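Local coordinates for protein short chain dehydrogenase (Leptospira borgpetersenii serovar Hardjo-bovis, PDB 6UH2) that binds NAD+ and, as a short-chain dehydrogenase/reductase, probably uses it to interconvert alcohols and carbonyl compounds, at residues Asp70-Leu82 against His119-Thr132. Sequence-based numbering, arbitrary orientation. Where two conformers were deposited one is given.
Sequences DITNRKEIKEIFL and HVNLNGTFLLSQYT. With NAD (nicotinamide-adenine-dinucleotide), chain D.
Arg74 reaches across to helix 119-132 and grips Gln130 end-on, NH1 and NH2 both donating to OE1; the shorter bond, from Arg74 NH2 to Gln130 OE1, is 2.9 Å. The amide oxygen lies near the guanidinium plane, although the guanidinium and amide planes stand 62° apart. Arg74 NH1 also donates to Tyr131 OH at 3.2 Å, tilted from the guanidinium plane. Extended as far as CG-CD, the arginine chain bends at chi3 (-73°), which turns its head toward these partners, while Leu127 CD1 lies over one face of the guanidinium. A long, many-donor side chain suits this exposed margin.

Farther in, the contact turns apolar. Tyr131 fits among Arg74, Ile77, Lys78 and Phe81, and its CB sits 3.8 Å from the centroid of the Phe81 ring, almost straight above the face, a CH-pi contact. Leu128 CD1 meets the ring's edge, whereas Leu128 CD2 packs 3.7 Å from Ile71 CG2. Branched Ile77 fills the space between Leu127, Leu128 and Tyr131. Gly124, having no side chain, lets Ile71 CD1 come within 3.7 Å of Gly124 CA. Ile71 O is buried against Leu127 CD2 with no polar partner.

At the other end, Asp70 and Ile71 read the adenine: NAD N6A donates to Asp70 OD1, and Ile71 N donates to NAD N1A at 3.1 Å, nearly straight (175°). Asp70 OD1 accepts from Thr72 N, an Asx turn, and also from Thr72 OG1, and Val120 borders the base. Two helices side by side on one face of the parallel sheet, pointing roughly the same way, with an Asp-Ile pair after strand 64-68 holding adenine, are typical of the SDR Rossmann fold.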
loop_
_atom_site.group_PDB
_atom_site.type_symbol
_atom_site.label_atom_id
_atom_site.label_comp_id
_atom_site.label_asym_id
_atom_site.label_seq_id
_atom_site.Cartn_x
_atom_site.Cartn_y
_atom_site.Cartn_z
ATOM N N ASP B 70 25.161 -11.701 11.064
ATOM C CA ASP B 70 24.107 -12.443 11.739
ATOM C C ASP B 70 23.344 -11.447 12.600
ATOM O O ASP B 70 23.877 -10.960 13.605
ATOM C CB ASP B 70 24.720 -13.569 12.569
ATOM C CG ASP B 70 23.697 -14.322 13.411
ATOM O OD1 ASP B 70 22.505 -13.946 13.450
ATOM O OD2 ASP B 70 24.114 -15.308 14.045
ATOM N N ILE B 71 22.096 -11.153 12.216
ATOM C CA ILE B 71 21.310 -10.136 12.911
ATOM C C ILE B 71 20.868 -10.571 14.300
ATOM O O ILE B 71 20.279 -9.768 15.027
ATOM C CB ILE B 71 20.070 -9.718 12.090
ATOM C CG1 ILE B 71 19.104 -10.895 11.934
ATOM C CG2 ILE B 71 20.496 -9.118 10.722
ATOM C CD1 ILE B 71 17.845 -10.566 11.140
ATOM N N THR B 72 21.115 -11.817 14.688
ATOM C CA THR B 72 20.836 -12.227 16.054
ATOM C C THR B 72 21.993 -11.931 16.996
ATOM O O THR B 72 21.840 -12.120 18.202
ATOM C CB THR B 72 20.508 -13.727 16.134
ATOM O OG1 THR B 72 21.687 -14.509 15.888
ATOM C CG2 THR B 72 19.422 -14.104 15.130
ATOM N N ASN B 73 23.137 -11.468 16.476
ATOM C CA ASN B 73 24.353 -11.242 17.266
ATOM C C ASN B 73 24.538 -9.742 17.490
ATOM O O ASN B 73 24.985 -9.026 16.587
ATOM C CB ASN B 73 25.567 -11.847 16.557
ATOM C CG ASN B 73 26.826 -11.815 17.415
ATOM O OD1 ASN B 73 27.273 -10.757 17.862
ATOM N ND2 ASN B 73 27.395 -12.985 17.658
ATOM N N ARG B 74 24.239 -9.275 18.710
ATOM C CA ARG B 74 24.363 -7.843 18.997
ATOM C C ARG B 74 25.790 -7.341 18.780
ATOM O O ARG B 74 25.990 -6.236 18.268
ATOM C CB ARG B 74 23.907 -7.528 20.424
ATOM C CG ARG B 74 24.032 -6.039 20.772
ATOM C CD ARG B 74 23.472 -5.678 22.149
ATOM N NE ARG B 74 22.009 -5.688 22.193
ATOM C CZ ARG B 74 21.230 -4.620 22.009
ATOM N NH1 ARG B 74 21.751 -3.432 21.736
ATOM N NH2 ARG B 74 19.907 -4.746 22.089
ATOM N N LYS B 75 26.797 -8.122 19.184
ATOM C CA LYS B 75 28.168 -7.642 19.037
ATOM C C LYS B 75 28.512 -7.416 17.567
ATOM O O LYS B 75 29.128 -6.397 17.213
ATOM C CB LYS B 75 29.152 -8.622 19.683
ATOM C CG LYS B 75 30.573 -8.068 19.814
ATOM C CD LYS B 75 31.557 -9.145 20.245
ATOM C CE LYS B 75 33.006 -8.643 20.188
ATOM N NZ LYS B 75 33.378 -8.166 18.819
ATOM N N GLU B 76 28.115 -8.353 16.699
ATOM C CA GLU B 76 28.322 -8.205 15.259
ATOM C C GLU B 76 27.635 -6.957 14.723
ATOM O O GLU B 76 28.233 -6.176 13.975
ATOM C CB GLU B 76 27.783 -9.427 14.517
ATOM C CG GLU B 76 28.700 -10.623 14.453
ATOM C CD GLU B 76 28.127 -11.708 13.555
ATOM O OE1 GLU B 76 28.032 -12.878 13.994
ATOM O OE2 GLU B 76 27.745 -11.380 12.412
ATOM N N ILE B 77 26.361 -6.774 15.065
ATOM C CA ILE B 77 25.609 -5.639 14.544
ATOM C C ILE B 77 26.190 -4.332 15.065
ATOM O O ILE B 77 26.325 -3.351 14.321
ATOM C CB ILE B 77 24.122 -5.784 14.905
ATOM C CG1 ILE B 77 23.515 -7.017 14.212
ATOM C CG2 ILE B 77 23.361 -4.489 14.605
ATOM C CD1 ILE B 77 23.787 -7.109 12.713
ATOM N N LYS B 78 26.544 -4.296 16.350
ATOM C CA LYS B 78 27.129 -3.098 16.933
ATOM C C LYS B 78 28.371 -2.665 16.169
ATOM O O LYS B 78 28.521 -1.491 15.810
ATOM C CB LYS B 78 27.473 -3.350 18.400
ATOM C CG LYS B 78 28.211 -2.193 19.047
ATOM C CD LYS B 78 28.511 -2.481 20.524
ATOM C CE LYS B 78 29.240 -1.313 21.182
ATOM N NZ LYS B 78 28.433 -0.683 22.273
ATOM N N GLU B 79 29.274 -3.610 15.903
ATOM C CA GLU B 79 30.507 -3.272 15.202
ATOM C C GLU B 79 30.225 -2.834 13.767
ATOM O O GLU B 79 30.878 -1.922 13.248
ATOM C CB GLU B 79 31.463 -4.460 15.234
ATOM N N ILE B 80 29.247 -3.461 13.113
ATOM C CA ILE B 80 28.875 -3.038 11.764
ATOM C C ILE B 80 28.351 -1.607 11.775
ATOM O O ILE B 80 28.719 -0.789 10.923
ATOM C CB ILE B 80 27.846 -4.015 11.164
ATOM C CG1 ILE B 80 28.538 -5.311 10.758
ATOM C CG2 ILE B 80 27.143 -3.404 9.953
ATOM C CD1 ILE B 80 27.557 -6.395 10.405
ATOM N N PHE B 81 27.498 -1.271 12.747
ATOM C CA PHE B 81 26.936 0.075 12.760
ATOM C C PHE B 81 27.987 1.123 13.080
ATOM O O PHE B 81 27.911 2.246 12.568
ATOM C CB PHE B 81 25.750 0.149 13.713
ATOM C CG PHE B 81 24.456 -0.067 13.009
ATOM C CD1 PHE B 81 24.103 -1.336 12.582
ATOM C CD2 PHE B 81 23.640 1.000 12.688
ATOM C CE1 PHE B 81 22.937 -1.549 11.887
ATOM C CE2 PHE B 81 22.473 0.802 11.982
ATOM C CZ PHE B 81 22.115 -0.474 11.580
ATOM N N LEU B 82 28.984 0.777 13.890
ATOM C CA LEU B 82 30.105 1.687 14.098
ATOM C C LEU B 82 30.852 1.926 12.794
ATOM O O LEU B 82 31.193 3.068 12.457
ATOM C CB LEU B 82 31.042 1.117 15.158
ATOM C CG LEU B 82 32.350 1.870 15.383
ATOM C CD1 LEU B 82 32.039 3.297 15.793
ATOM C CD2 LEU B 82 33.189 1.166 16.436
ATOM N N HIS B 119 14.532 -15.540 17.317
ATOM C CA HIS B 119 15.725 -14.697 17.270
ATOM C C HIS B 119 15.886 -14.014 15.919
ATOM O O HIS B 119 16.179 -12.816 15.862
ATOM C CB HIS B 119 16.952 -15.518 17.641
ATOM C CG HIS B 119 16.922 -15.960 19.064
ATOM N ND1 HIS B 119 17.662 -17.016 19.547
ATOM C CD2 HIS B 119 16.188 -15.505 20.106
ATOM C CE1 HIS B 119 17.398 -17.179 20.831
ATOM N NE2 HIS B 119 16.501 -16.278 21.191
ATOM N N VAL B 120 15.672 -14.735 14.819
ATOM C CA VAL B 120 15.816 -14.098 13.509
ATOM C C VAL B 120 14.678 -13.114 13.272
ATOM O O VAL B 120 14.905 -11.952 12.905
ATOM C CB VAL B 120 15.897 -15.159 12.392
ATOM C CG1 VAL B 120 15.890 -14.502 11.015
ATOM C CG2 VAL B 120 17.158 -16.000 12.557
ATOM N N ASN B 121 13.435 -13.553 13.508
ATOM C CA ASN B 121 12.276 -12.747 13.134
ATOM C C ASN B 121 12.053 -11.593 14.113
ATOM O O ASN B 121 11.933 -10.437 13.692
ATOM C CB ASN B 121 11.021 -13.631 13.033
ATOM C CG ASN B 121 11.107 -14.670 11.905
ATOM O OD1 ASN B 121 12.142 -14.824 11.238
ATOM N ND2 ASN B 121 10.010 -15.402 11.701
ATOM N N LEU B 122 12.002 -11.875 15.421
ATOM C CA LEU B 122 11.707 -10.821 16.396
ATOM C C LEU B 122 12.962 -10.074 16.851
ATOM O O LEU B 122 13.030 -8.847 16.722
ATOM C CB LEU B 122 10.972 -11.388 17.623
ATOM C CG LEU B 122 9.474 -11.666 17.556
ATOM C CD1 LEU B 122 8.957 -12.047 18.947
ATOM C CD2 LEU B 122 8.682 -10.469 16.980
ATOM N N ASN B 123 13.941 -10.786 17.430
ATOM C CA ASN B 123 15.169 -10.122 17.879
ATOM C C ASN B 123 15.851 -9.374 16.740
ATOM O O ASN B 123 16.337 -8.249 16.922
ATOM C CB ASN B 123 16.159 -11.128 18.486
ATOM C CG ASN B 123 15.688 -11.675 19.814
ATOM O OD1 ASN B 123 14.762 -12.475 19.861
ATOM N ND2 ASN B 123 16.310 -11.226 20.904
ATOM N N GLY B 124 15.924 -9.990 15.564
ATOM C CA GLY B 124 16.625 -9.359 14.460
ATOM C C GLY B 124 15.969 -8.067 14.012
ATOM O O GLY B 124 16.650 -7.069 13.771
ATOM N N THR B 125 14.640 -8.069 13.882
ATOM C CA THR B 125 13.945 -6.835 13.520
ATOM C C THR B 125 14.076 -5.802 14.631
ATOM O O THR B 125 14.296 -4.615 14.361
ATOM C CB THR B 125 12.471 -7.131 13.201
ATOM O OG1 THR B 125 12.398 -7.892 11.989
ATOM C CG2 THR B 125 11.671 -5.845 12.991
ATOM N N PHE B 126 13.975 -6.247 15.890
ATOM C CA PHE B 126 14.146 -5.347 17.028
ATOM C C PHE B 126 15.541 -4.735 17.048
ATOM O O PHE B 126 15.705 -3.522 17.228
ATOM C CB PHE B 126 13.896 -6.099 18.335
ATOM C CG PHE B 126 14.650 -5.526 19.504
ATOM C CD1 PHE B 126 14.265 -4.319 20.067
ATOM C CD2 PHE B 126 15.739 -6.198 20.041
ATOM C CE1 PHE B 126 14.966 -3.789 21.149
ATOM C CE2 PHE B 126 16.442 -5.685 21.118
ATOM C CZ PHE B 126 16.062 -4.479 21.671
ATOM N N LEU B 127 16.562 -5.574 16.892
ATOM C CA LEU B 127 17.943 -5.126 17.044
ATOM C C LEU B 127 18.334 -4.153 15.936
ATOM O O LEU B 127 18.914 -3.089 16.202
ATOM C CB LEU B 127 18.866 -6.345 17.057
ATOM C CG LEU B 127 20.299 -6.196 17.541
ATOM C CD1 LEU B 127 20.310 -5.868 19.016
ATOM C CD2 LEU B 127 21.056 -7.490 17.274
ATOM N N LEU B 128 18.030 -4.502 14.684
ATOM C CA LEU B 128 18.362 -3.607 13.579
ATOM C C LEU B 128 17.558 -2.318 13.670
ATOM O O LEU B 128 18.075 -1.239 13.367
ATOM C CB LEU B 128 18.127 -4.300 12.228
ATOM C CG LEU B 128 19.287 -5.135 11.658
ATOM C CD1 LEU B 128 20.404 -4.235 11.138
ATOM C CD2 LEU B 128 19.844 -6.094 12.712
ATOM N N SER B 129 16.292 -2.411 14.086
ATOM C CA SER B 129 15.498 -1.197 14.265
ATOM C C SER B 129 16.071 -0.338 15.380
ATOM O O SER B 129 16.082 0.896 15.281
ATOM C CB SER B 129 14.038 -1.549 14.554
ATOM O OG SER B 129 13.447 -2.201 13.437
ATOM N N GLN B 130 16.601 -0.970 16.427
ATOM C CA GLN B 130 17.095 -0.215 17.577
ATOM C C GLN B 130 18.392 0.522 17.246
ATOM O O GLN B 130 18.543 1.709 17.574
ATOM C CB GLN B 130 17.295 -1.144 18.778
ATOM C CG GLN B 130 17.786 -0.401 20.033
ATOM C CD GLN B 130 18.181 -1.332 21.163
ATOM O OE1 GLN B 130 19.071 -2.166 21.010
ATOM N NE2 GLN B 130 17.505 -1.206 22.302
ATOM N N TYR B 131 19.348 -0.160 16.607
ATOM C CA TYR B 131 20.577 0.518 16.213
ATOM C C TYR B 131 20.302 1.606 15.188
ATOM O O TYR B 131 20.913 2.677 15.230
ATOM C CB TYR B 131 21.601 -0.488 15.674
ATOM C CG TYR B 131 22.376 -1.083 16.813
ATOM C CD1 TYR B 131 23.523 -0.466 17.305
ATOM C CD2 TYR B 131 21.920 -2.223 17.448
ATOM C CE1 TYR B 131 24.206 -0.994 18.392
ATOM C CE2 TYR B 131 22.591 -2.753 18.527
ATOM C CZ TYR B 131 23.730 -2.143 18.998
ATOM O OH TYR B 131 24.373 -2.703 20.088
ATOM N N THR B 132 19.374 1.355 14.267
ATOM C CA THR B 132 19.071 2.337 13.231
ATOM C C THR B 132 18.346 3.549 13.812
ATOM O O THR B 132 18.689 4.696 13.498
ATOM C CB THR B 132 18.246 1.666 12.127
ATOM O OG1 THR B 132 19.018 0.601 11.559
ATOM C CG2 THR B 132 17.926 2.642 11.051
HETATM P PA NAD D . 14.522 -16.763 1.987
HETATM O O1A NAD D . 14.588 -18.014 2.899
HETATM O O2A NAD D . 14.698 -16.910 0.475
HETATM O O5B NAD D . 15.557 -15.605 2.508
HETATM C C5B NAD D . 15.738 -15.269 3.871
HETATM C C4B NAD D . 17.116 -14.665 3.912
HETATM O O4B NAD D . 17.301 -14.285 5.327
HETATM C C3B NAD D . 18.233 -15.657 3.550
HETATM O O3B NAD D . 19.169 -15.054 2.624
HETATM C C2B NAD D . 18.938 -15.882 4.894
HETATM O O2B NAD D . 20.338 -16.157 4.734
HETATM C C1B NAD D . 18.633 -14.576 5.664
HETATM N N9A NAD D . 18.868 -14.847 7.078
HETATM C C8A NAD D . 18.562 -15.997 7.804
HETATM N N7A NAD D . 18.983 -15.908 9.037
HETATM C C5A NAD D . 19.611 -14.666 9.129
HETATM C C6A NAD D . 20.273 -14.009 10.161
HETATM N N6A NAD D . 20.409 -14.548 11.389
HETATM N N1A NAD D . 20.770 -12.787 9.917
HETATM C C2A NAD D . 20.644 -12.238 8.707
HETATM N N3A NAD D . 20.040 -12.797 7.655
HETATM C C4A NAD D . 19.537 -14.013 7.917
HETATM O O3 NAD D . 13.138 -15.971 2.268
HETATM P PN NAD D . 12.151 -15.102 1.333
HETATM O O1N NAD D . 11.005 -15.983 0.773
HETATM O O2N NAD D . 13.027 -14.196 0.462
HETATM O O5D NAD D . 11.447 -14.254 2.600
HETATM C C5D NAD D . 11.885 -12.937 2.862
HETATM C C4D NAD D . 10.927 -12.362 3.902
HETATM O O4D NAD D . 9.515 -12.480 3.463
HETATM C C3D NAD D . 10.984 -13.188 5.186
HETATM O O3D NAD D . 10.770 -12.354 6.331
HETATM C C2D NAD D . 9.768 -14.161 5.111
HETATM O O2D NAD D . 9.267 -14.547 6.381
HETATM C C1D NAD D . 8.760 -13.231 4.377
HETATM N N1N NAD D . 7.712 -13.967 3.584
HETATM C C2N NAD D . 8.057 -14.866 2.621
HETATM C C3N NAD D . 7.064 -15.511 1.928
HETATM C C7N NAD D . 7.451 -16.498 0.880
HETATM O O7N NAD D . 6.576 -17.202 0.400
HETATM N N7N NAD D . 8.747 -16.564 0.500
HETATM C C4N NAD D . 5.723 -15.218 2.229
HETATM C C5N NAD D . 5.410 -14.317 3.203
HETATM C C6N NAD D . 6.441 -13.677 3.887
HETATM O O HOH W 1 25.320 -0.928 21.456
#